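Local structure of beta-galactoside alpha-2,6-sialyltransferase (Photobacterium sp., 2Z4T) at residues Q377-I382 against T413-N418. The protein probably transfers sialic acid from CMP-sialic acid to the 6-position of galactose in acceptors such as lactose. Sequence-based numbering, arbitrary orientation.
Sequences QQINVI and TLIMQN
Ile379 and Ile415 have the nearest CA atoms of the two segments, 6.1 Å apart, and meet loosely, CG1 to CG1 at 4.3 Å. With its CG1 anti to the carbonyl carbon (chi1 -75°) and the chain extended beyond, Ile379 sends CD1 across to Asn418. This CD1 stands over the middle of the Asn418 amide face, 3.7 Å from CG, and Ile379 CG2 over its oxygen end, 3.4 Å from OD1: methyls on a flat face, with no hydrogen bond across to 377-382. Ile415 uses both its branches: CD1 rests 3.7 Å from Gln378 CB, and CG2 meets Ile382 CD1 at 3.8 Å. Helices 371-386 and 410-417 lie side by side on one face of the parallel sheet in the Rossmann-like nucleotide-binding domain of this GT-B enzyme; the segment axes approach to 9.9 Å at 39°. Ile382 and Ile415 also reach that sheet, at Leu400 and Phe402. The extended Gln378 chain, its amide turned by chi3 80°, lays the amide face against Ile415 CD1, 4.0 Å from Gln378 CD. There OE1 accepts a hydrogen bond from Thr362 N and NE2 donates one to Tyr374 O. Both ends of the buried amide are therefore satisfied, and the bond to Thr362 tethers the helix to the chain beside Gly361, which binds CMP. Tyr419, next along the chain from Asn418, touches both Ile379 and Ile382.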
# COMPACT_ATOMS: atom_id res chain seq x y z
N GLN A 377 0.46 -30.16 7.19
CA GLN A 377 1.45 -29.68 8.16
C GLN A 377 0.95 -28.56 9.10
O GLN A 377 1.25 -28.57 10.31
CB GLN A 377 2.73 -29.25 7.45
CG GLN A 377 3.55 -30.42 6.88
CD GLN A 377 3.76 -31.58 7.88
OE1 GLN A 377 4.32 -31.39 8.96
NE2 GLN A 377 3.31 -32.79 7.50
N GLN A 378 0.20 -27.60 8.55
CA GLN A 378 -0.31 -26.52 9.37
C GLN A 378 -1.37 -27.01 10.36
O GLN A 378 -1.45 -26.52 11.49
CB GLN A 378 -0.79 -25.37 8.49
CG GLN A 378 0.38 -24.65 7.78
CD GLN A 378 -0.07 -23.55 6.81
OE1 GLN A 378 -0.40 -22.44 7.23
NE2 GLN A 378 -0.06 -23.87 5.52
N ILE A 379 -2.18 -27.98 9.92
CA ILE A 379 -3.10 -28.67 10.80
C ILE A 379 -2.30 -29.30 11.95
O ILE A 379 -2.68 -29.20 13.13
CB ILE A 379 -3.90 -29.73 10.03
CG1 ILE A 379 -4.99 -29.04 9.18
CG2 ILE A 379 -4.53 -30.76 11.01
CD1 ILE A 379 -5.74 -29.96 8.21
N ASN A 380 -1.16 -29.89 11.63
CA ASN A 380 -0.35 -30.46 12.66
C ASN A 380 0.23 -29.39 13.60
O ASN A 380 0.37 -29.64 14.82
CB ASN A 380 0.75 -31.35 12.08
CG ASN A 380 1.43 -32.17 13.14
OD1 ASN A 380 0.78 -32.94 13.84
ND2 ASN A 380 2.73 -32.01 13.30
N VAL A 381 0.56 -28.22 13.07
CA VAL A 381 1.06 -27.14 13.91
C VAL A 381 -0.03 -26.62 14.85
O VAL A 381 0.22 -26.46 16.05
CB VAL A 381 1.71 -26.00 13.11
CG1 VAL A 381 2.14 -24.86 14.04
CG2 VAL A 381 2.89 -26.54 12.34
N ILE A 382 -1.24 -26.39 14.31
CA ILE A 382 -2.38 -26.00 15.15
C ILE A 382 -2.56 -27.04 16.27
O ILE A 382 -2.74 -26.68 17.44
CB ILE A 382 -3.68 -25.81 14.31
CG1 ILE A 382 -3.53 -24.62 13.36
CG2 ILE A 382 -4.91 -25.60 15.20
CD1 ILE A 382 -4.47 -24.62 12.22
N THR A 413 -8.94 -23.50 2.81
CA THR A 413 -10.19 -24.25 2.97
C THR A 413 -9.97 -25.61 3.65
O THR A 413 -10.73 -26.00 4.53
CB THR A 413 -11.09 -24.30 1.67
OG1 THR A 413 -10.80 -25.48 0.91
CG2 THR A 413 -10.90 -23.06 0.78
N LEU A 414 -8.88 -26.30 3.29
CA LEU A 414 -8.51 -27.57 3.93
C LEU A 414 -8.31 -27.43 5.44
O LEU A 414 -8.81 -28.25 6.21
CB LEU A 414 -7.27 -28.17 3.29
CG LEU A 414 -7.48 -28.78 1.90
CD1 LEU A 414 -6.16 -28.96 1.20
CD2 LEU A 414 -8.25 -30.11 1.97
N ILE A 415 -7.58 -26.39 5.86
CA ILE A 415 -7.33 -26.12 7.28
C ILE A 415 -8.64 -25.81 7.97
O ILE A 415 -8.90 -26.27 9.07
CB ILE A 415 -6.34 -24.93 7.49
CG1 ILE A 415 -4.93 -25.32 7.08
CG2 ILE A 415 -6.33 -24.46 8.93
CD1 ILE A 415 -3.98 -24.13 6.97
N MET A 416 -9.48 -25.04 7.29
CA MET A 416 -10.72 -24.55 7.84
C MET A 416 -11.70 -25.68 8.11
O MET A 416 -12.33 -25.71 9.17
CB MET A 416 -11.31 -23.49 6.92
CG MET A 416 -12.17 -22.44 7.59
SD MET A 416 -11.54 -21.65 9.11
CE MET A 416 -13.15 -21.54 9.94
N GLN A 417 -11.83 -26.63 7.18
CA GLN A 417 -12.81 -27.70 7.39
C GLN A 417 -12.33 -28.79 8.35
O GLN A 417 -13.10 -29.67 8.75
CB GLN A 417 -13.34 -28.28 6.07
CG GLN A 417 -12.30 -28.68 5.04
CD GLN A 417 -12.82 -28.56 3.60
OE1 GLN A 417 -13.76 -27.81 3.31
NE2 GLN A 417 -12.19 -29.29 2.68
N ASN A 418 -11.07 -28.70 8.76
CA ASN A 418 -10.59 -29.56 9.82
C ASN A 418 -11.08 -29.17 11.22
O ASN A 418 -10.99 -29.98 12.14
CB ASN A 418 -9.06 -29.65 9.79
CG ASN A 418 -8.57 -30.92 10.44
OD1 ASN A 418 -7.91 -30.89 11.49
ND2 ASN A 418 -8.93 -32.05 9.85